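Local structure of uncharacterized protein (Enterococcus faecalis, 3CLQ) at residues P61-E73 with S104-H116. The protein is of unknown function but is probably related to AllG, a subunit of oxamate carbamoyltransferase. Sequence-based numbering, arbitrary orientation.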
ATOM      1  N   PRO B  61      -9.780  24.484  20.669  1.00 56.45           N
ATOM      2  CA  PRO B  61      -8.691  23.539  20.468  1.00 57.00           C
ATOM      3  C   PRO B  61      -7.320  24.165  20.139  1.00 57.71           C
ATOM      4  O   PRO B  61      -6.284  23.631  20.555  1.00 57.52           O
ATOM      5  CB  PRO B  61      -9.189  22.682  19.299  1.00 56.92           C
ATOM      6  CG  PRO B  61     -10.666  22.790  19.365  1.00 56.89           C
ATOM      7  CD  PRO B  61     -10.929  24.195  19.798  1.00 56.16           C
HETATM    8  N   MSE B  62      -7.304  25.270  19.397  1.00 58.04           N
HETATM    9  CA  MSE B  62      -6.039  25.883  18.995  1.00 58.63           C
HETATM   10  C   MSE B  62      -5.381  26.680  20.121  1.00 57.65           C
HETATM   11  O   MSE B  62      -4.150  26.744  20.202  1.00 57.49           O
HETATM   12  CB  MSE B  62      -6.223  26.770  17.770  1.00 59.07           C
HETATM   13  CG  MSE B  62      -4.907  27.266  17.197  1.00 60.22           C
HETATM   14 SE   MSE B  62      -5.109  28.459  15.653  0.75 62.42          SE
HETATM   15  CE  MSE B  62      -5.465  27.134  14.238  1.00 59.90           C
ATOM     16  N   LYS B  63      -6.186  27.298  20.982  1.00 56.24           N
ATOM     17  CA  LYS B  63      -5.627  27.919  22.185  1.00 55.79           C
ATOM     18  C   LYS B  63      -4.938  26.867  23.052  1.00 55.47           C
ATOM     19  O   LYS B  63      -3.850  27.094  23.566  1.00 56.08           O
ATOM     20  CB  LYS B  63      -6.684  28.671  22.998  1.00 55.20           C
ATOM     21  CG  LYS B  63      -7.161  29.953  22.360  1.00 54.64           C
ATOM     22  CD  LYS B  63      -7.611  30.928  23.413  1.00 54.13           C
ATOM     23  CE  LYS B  63      -8.110  32.200  22.782  1.00 53.96           C
ATOM     24  NZ  LYS B  63      -9.598  32.243  22.718  1.00 53.71           N
ATOM     25  N   GLY B  64      -5.566  25.712  23.210  1.00 54.71           N
ATOM     26  CA  GLY B  64      -4.935  24.624  23.931  1.00 54.50           C
ATOM     27  C   GLY B  64      -3.609  24.253  23.295  1.00 54.41           C
ATOM     28  O   GLY B  64      -2.669  23.849  23.974  1.00 54.90           O
ATOM     29  N   ALA B  65      -3.527  24.391  21.980  1.00 54.27           N
ATOM     30  CA  ALA B  65      -2.302  24.071  21.265  1.00 53.50           C
ATOM     31  C   ALA B  65      -1.186  25.058  21.603  1.00 53.40           C
ATOM     32  O   ALA B  65      -0.120  24.655  22.038  1.00 53.99           O
ATOM     33  CB  ALA B  65      -2.549  24.038  19.791  1.00 52.92           C
ATOM     34  N   VAL B  66      -1.414  26.352  21.433  1.00 52.89           N
ATOM     35  CA  VAL B  66      -0.338  27.279  21.774  1.00 52.95           C
ATOM     36  C   VAL B  66       0.110  27.102  23.230  1.00 52.38           C
ATOM     37  O   VAL B  66       1.257  27.376  23.573  1.00 52.74           O
ATOM     38  CB  VAL B  66      -0.698  28.764  21.510  1.00 52.98           C
ATOM     39  CG1 VAL B  66      -1.339  28.918  20.126  1.00 53.05           C
ATOM     40  CG2 VAL B  66      -1.602  29.270  22.577  1.00 52.35           C
ATOM     41  N   GLN B  67      -0.791  26.625  24.077  1.00 51.64           N
ATOM     42  CA  GLN B  67      -0.492  26.496  25.500  1.00 51.22           C
ATOM     43  C   GLN B  67       0.421  25.324  25.791  1.00 50.79           C
ATOM     44  O   GLN B  67       1.370  25.443  26.574  1.00 49.87           O
ATOM     45  CB  GLN B  67      -1.782  26.365  26.312  1.00 51.12           C
ATOM     46  CG  GLN B  67      -2.401  27.713  26.667  1.00 50.54           C
ATOM     47  CD  GLN B  67      -3.867  27.593  26.998  1.00 50.30           C
ATOM     48  OE1 GLN B  67      -4.319  26.564  27.510  1.00 50.41           O
ATOM     49  NE2 GLN B  67      -4.627  28.642  26.693  1.00 49.97           N
ATOM     50  N   GLY B  68       0.119  24.191  25.159  1.00 50.68           N
ATOM     51  CA  GLY B  68       0.917  22.994  25.336  1.00 50.41           C
ATOM     52  C   GLY B  68       2.280  23.330  24.787  1.00 50.56           C
ATOM     53  O   GLY B  68       3.303  23.025  25.393  1.00 50.70           O
ATOM     54  N   ALA B  69       2.277  24.003  23.645  1.00 50.72           N
ATOM     55  CA  ALA B  69       3.504  24.347  22.953  1.00 50.86           C
ATOM     56  C   ALA B  69       4.369  25.192  23.858  1.00 50.68           C
ATOM     57  O   ALA B  69       5.552  24.893  24.064  1.00 50.85           O
ATOM     58  CB  ALA B  69       3.195  25.106  21.677  1.00 51.04           C
ATOM     59  N   LEU B  70       3.772  26.246  24.395  1.00 49.79           N
ATOM     60  CA  LEU B  70       4.506  27.163  25.237  1.00 49.51           C
ATOM     61  C   LEU B  70       5.146  26.444  26.416  1.00 49.45           C
ATOM     62  O   LEU B  70       6.307  26.697  26.752  1.00 49.50           O
ATOM     63  CB  LEU B  70       3.596  28.304  25.691  1.00 49.83           C
ATOM     64  CG  LEU B  70       3.747  29.676  25.000  1.00 49.77           C
ATOM     65  CD1 LEU B  70       4.705  29.693  23.808  1.00 49.60           C
ATOM     66  CD2 LEU B  70       2.400  30.257  24.611  1.00 50.02           C
ATOM     67  N   VAL B  71       4.407  25.526  27.031  1.00 49.70           N
ATOM     68  CA  VAL B  71       4.970  24.771  28.140  1.00 50.77           C
ATOM     69  C   VAL B  71       6.175  23.969  27.676  1.00 50.97           C
ATOM     70  O   VAL B  71       7.193  23.918  28.354  1.00 51.15           O
ATOM     71  CB  VAL B  71       3.930  23.859  28.829  1.00 51.23           C
ATOM     72  CG1 VAL B  71       4.620  22.910  29.834  1.00 51.41           C
ATOM     73  CG2 VAL B  71       2.880  24.713  29.547  1.00 51.79           C
ATOM     74  N   PHE B  72       6.055  23.350  26.505  1.00 51.79           N
ATOM     75  CA  PHE B  72       7.150  22.581  25.926  1.00 51.86           C
ATOM     76  C   PHE B  72       8.383  23.455  25.620  1.00 52.04           C
ATOM     77  O   PHE B  72       9.497  23.151  26.065  1.00 51.12           O
ATOM     78  CB  PHE B  72       6.649  21.825  24.697  1.00 51.81           C
ATOM     79  CG  PHE B  72       7.726  21.445  23.721  1.00 51.81           C
ATOM     80  CD1 PHE B  72       8.445  20.270  23.887  1.00 51.84           C
ATOM     81  CD2 PHE B  72       7.992  22.249  22.615  1.00 51.28           C
ATOM     82  CE1 PHE B  72       9.420  19.911  22.981  1.00 51.53           C
ATOM     83  CE2 PHE B  72       8.970  21.904  21.717  1.00 51.18           C
ATOM     84  CZ  PHE B  72       9.687  20.728  21.898  1.00 51.36           C
ATOM     85  N   GLU B  73       8.173  24.542  24.880  1.00 52.79           N
ATOM     86  CA  GLU B  73       9.248  25.489  24.594  1.00 53.93           C
ATOM     87  C   GLU B  73       9.886  26.015  25.873  1.00 54.08           C
ATOM     88  O   GLU B  73      11.063  26.373  25.881  1.00 53.92           O
ATOM     89  CB  GLU B  73       8.748  26.651  23.741  1.00 54.49           C
ATOM     90  CG  GLU B  73       8.464  26.264  22.304  1.00 55.38           C
ATOM     91  CD  GLU B  73       9.705  25.768  21.559  1.00 56.32           C
ATOM     92  OE1 GLU B  73      10.812  26.302  21.811  1.00 56.83           O
ATOM     93  OE2 GLU B  73       9.571  24.852  20.708  1.00 56.53           O
ATOM     94  N   SER B 104      -0.816  20.492  10.189  1.00 54.66           N
ATOM     95  CA  SER B 104      -1.982  19.628  10.375  1.00 56.00           C
ATOM     96  C   SER B 104      -2.828  19.999  11.614  1.00 56.69           C
ATOM     97  O   SER B 104      -2.283  20.218  12.708  1.00 57.09           O
ATOM     98  CB  SER B 104      -1.550  18.178  10.466  1.00 55.68           C
ATOM     99  OG  SER B 104      -2.702  17.387  10.671  1.00 57.55           O
HETATM  100  N   MSE B 105      -4.153  20.036  11.416  1.00 57.10           N
HETATM  101  CA  MSE B 105      -5.147  20.541  12.380  1.00 57.12           C
HETATM  102  C   MSE B 105      -4.805  21.908  12.995  1.00 56.77           C
HETATM  103  O   MSE B 105      -4.862  22.942  12.323  1.00 56.19           O
HETATM  104  CB  MSE B 105      -5.446  19.515  13.475  1.00 59.07           C
HETATM  105  CG  MSE B 105      -5.883  18.151  12.976  1.00 60.37           C
HETATM  106 SE   MSE B 105      -7.526  18.067  11.871  0.65 63.58          SE
HETATM  107  CE  MSE B 105      -6.716  18.088  10.054  1.00 61.27           C
ATOM    108  N   ALA B 106      -4.475  21.925  14.283  1.00 55.68           N
ATOM    109  CA  ALA B 106      -4.156  23.194  14.927  1.00 54.67           C
ATOM    110  C   ALA B 106      -2.860  23.736  14.305  1.00 54.38           C
ATOM    111  O   ALA B 106      -2.640  24.952  14.226  1.00 54.08           O
ATOM    112  CB  ALA B 106      -4.030  23.022  16.427  1.00 53.47           C
ATOM    113  N   GLY B 107      -2.017  22.816  13.854  1.00 53.37           N
ATOM    114  CA  GLY B 107      -0.857  23.159  13.046  1.00 53.44           C
ATOM    115  C   GLY B 107       0.233  23.861  13.827  1.00 53.10           C
ATOM    116  O   GLY B 107       1.236  24.319  13.256  1.00 52.72           O
ATOM    117  N   VAL B 108       0.055  23.939  15.141  1.00 52.45           N
ATOM    118  CA  VAL B 108       0.980  24.713  15.951  1.00 51.76           C
ATOM    119  C   VAL B 108       2.362  24.141  15.799  1.00 52.14           C
ATOM    120  O   VAL B 108       2.542  22.926  15.782  1.00 52.27           O
ATOM    121  CB  VAL B 108       0.597  24.742  17.420  1.00 51.04           C
ATOM    122  CG1 VAL B 108       1.645  25.499  18.207  1.00 51.19           C
ATOM    123  CG2 VAL B 108      -0.737  25.413  17.576  1.00 50.91           C
ATOM    124  N   THR B 109       3.337  25.028  15.664  1.00 52.47           N
ATOM    125  CA  THR B 109       4.704  24.612  15.403  1.00 52.66           C
ATOM    126  C   THR B 109       5.642  25.618  16.049  1.00 52.57           C
ATOM    127  O   THR B 109       5.615  26.799  15.705  1.00 53.14           O
ATOM    128  CB  THR B 109       4.921  24.502  13.890  1.00 52.33           C
ATOM    129  OG1 THR B 109       3.910  23.649  13.367  1.00 53.28           O
ATOM    130  CG2 THR B 109       6.266  23.928  13.550  1.00 51.81           C
ATOM    131  N   SER B 110       6.436  25.154  17.008  1.00 52.17           N
ATOM    132  CA  SER B 110       7.276  26.037  17.784  1.00 53.14           C
ATOM    133  C   SER B 110       8.730  25.702  17.550  1.00 53.62           C
ATOM    134  O   SER B 110       9.033  24.590  17.170  1.00 54.99           O
ATOM    135  CB  SER B 110       6.944  25.888  19.261  1.00 53.62           C
ATOM    136  OG  SER B 110       7.592  24.763  19.819  1.00 54.18           O
ATOM    137  N   PRO B 111       9.637  26.657  17.793  1.00 54.47           N
ATOM    138  CA  PRO B 111      11.057  26.552  17.453  1.00 55.20           C
ATOM    139  C   PRO B 111      11.706  25.190  17.679  1.00 56.90           C
ATOM    140  O   PRO B 111      12.549  24.789  16.866  1.00 57.55           O
ATOM    141  CB  PRO B 111      11.697  27.581  18.356  1.00 54.90           C
ATOM    142  CG  PRO B 111      10.663  28.636  18.474  1.00 54.55           C
ATOM    143  CD  PRO B 111       9.333  27.946  18.437  1.00 54.43           C
ATOM    144  N   ASN B 112      11.328  24.480  18.745  1.00 57.85           N
ATOM    145  CA  ASN B 112      11.984  23.196  19.073  1.00 58.67           C
ATOM    146  C   ASN B 112      11.294  21.904  18.623  1.00 59.35           C
ATOM    147  O   ASN B 112      11.749  20.801  18.944  1.00 59.14           O
ATOM    148  CB  ASN B 112      12.346  23.136  20.548  1.00 58.80           C
ATOM    149  CG  ASN B 112      13.398  24.133  20.899  1.00 58.97           C
ATOM    150  OD1 ASN B 112      14.539  24.018  20.454  1.00 59.75           O
ATOM    151  ND2 ASN B 112      13.027  25.141  21.667  1.00 58.53           N
HETATM  152  N   MSE B 113      10.207  22.032  17.872  1.00 59.71           N
HETATM  153  CA  MSE B 113       9.653  20.871  17.210  1.00 60.33           C
HETATM  154  C   MSE B 113      10.497  20.561  15.992  1.00 58.74           C
HETATM  155  O   MSE B 113      11.070  21.468  15.389  1.00 58.06           O
HETATM  156  CB  MSE B 113       8.211  21.115  16.808  1.00 60.81           C
HETATM  157  CG  MSE B 113       7.313  21.148  18.001  1.00 62.19           C
HETATM  158 SE   MSE B 113       5.532  21.781  17.570  0.70 63.88          SE
HETATM  159  CE  MSE B 113       5.282  22.873  19.160  1.00 61.64           C
ATOM    160  N   TYR B 114      10.588  19.279  15.646  1.00 57.39           N
ATOM    161  CA  TYR B 114      11.285  18.884  14.438  1.00 55.68           C
ATOM    162  C   TYR B 114      10.340  18.999  13.259  1.00 54.73           C
ATOM    163  O   TYR B 114       9.147  18.737  13.401  1.00 55.06           O
ATOM    164  CB  TYR B 114      11.823  17.467  14.577  1.00 55.64           C
ATOM    165  CG  TYR B 114      13.206  17.471  15.120  1.00 55.22           C
ATOM    166  CD1 TYR B 114      13.433  17.659  16.484  1.00 56.14           C
ATOM    167  CD2 TYR B 114      14.299  17.347  14.277  1.00 54.88           C
ATOM    168  CE1 TYR B 114      14.741  17.708  16.999  1.00 55.63           C
ATOM    169  CE2 TYR B 114      15.599  17.383  14.775  1.00 55.12           C
ATOM    170  CZ  TYR B 114      15.809  17.572  16.133  1.00 55.46           C
ATOM    171  OH  TYR B 114      17.081  17.620  16.624  1.00 55.55           O
ATOM    172  N   VAL B 115      10.875  19.417  12.113  1.00 53.15           N
ATOM    173  CA  VAL B 115      10.102  19.503  10.866  1.00 51.92           C
ATOM    174  C   VAL B 115      10.772  18.722   9.727  1.00 50.58           C
ATOM    175  O   VAL B 115      11.987  18.565   9.745  1.00 49.94           O
ATOM    176  CB  VAL B 115       9.882  20.983  10.420  1.00 51.85           C
ATOM    177  CG1 VAL B 115       8.889  21.676  11.325  1.00 51.60           C
ATOM    178  CG2 VAL B 115      11.206  21.763  10.374  1.00 52.11           C
ATOM    179  N   HIS B 116       9.975  18.218   8.769  1.00 49.93           N
ATOM    180  CA  HIS B 116      10.492  17.681   7.486  1.00 49.39           C
ATOM    181  C   HIS B 116      11.125  18.817   6.708  1.00 49.75           C
ATOM    182  O   HIS B 116      10.557  19.899   6.637  1.00 50.88           O
ATOM    183  CB  HIS B 116       9.370  17.178   6.565  1.00 47.52           C
ATOM    184  CG  HIS B 116       8.496  16.125   7.156  1.00 46.56           C
ATOM    185  ND1 HIS B 116       7.715  16.342   8.270  1.00 46.53           N
ATOM    186  CD2 HIS B 116       8.216  14.870   6.738  1.00 45.70           C
ATOM    187  CE1 HIS B 116       7.030  15.242   8.540  1.00 45.31           C
ATOM    188  NE2 HIS B 116       7.315  14.337   7.626  1.00 44.46           N
TER
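E73, in the last turn of helix 60-73, makes the polar part of this contact through its carboxylate, whose OE1 accepts a hydrogen bond from N112 ND2 at 2.5 Å. The donor comes to the syn side of OE1. Carboxylate and amide planes are nearly parallel, yet the bond is tilted 25° from the carboxylate plane, and its N-H...O angle of 134° shows that it is bent. Less certain is a second bond, from the backbone N of N112 to E73 OE2 at 2.7 Å, because OE2 sits implausibly close to S110 OG. E73 turns its CG beside its own backbone N (chi1 -72°) and bends again at chi2, which carries the carboxylate to the type I turn S110-M113. With K33 NZ bonded to N112 OD1, the amide is held through both its oxygen and its nitrogen.

Beside this pair, the F72 ring meets the same turn at its edge: S110 OG lies near the ring plane, 3.7 Å from CE2, while CZ approaches the carbonyl O of N112 at 3.6 Å. Apolar contacts follow the helix back toward its start. The methyl of A69 touches V108 CG1 at 3.8 Å and M113 CE at 4.0 Å; A65 CB packs on A106 CB at 3.8 Å, and M62 CG lies 4.4 Å from A106 CB.

The contact is mostly buried and lies within one subunit. Helix 146-168 packs on F72 through L152, I153 and R156, strand 45-48 receives M62, V66 and S110, and the loop leads into strand 114-120, which lies between strands 26-33 and 126-130 in a four-stranded antiparallel sheet.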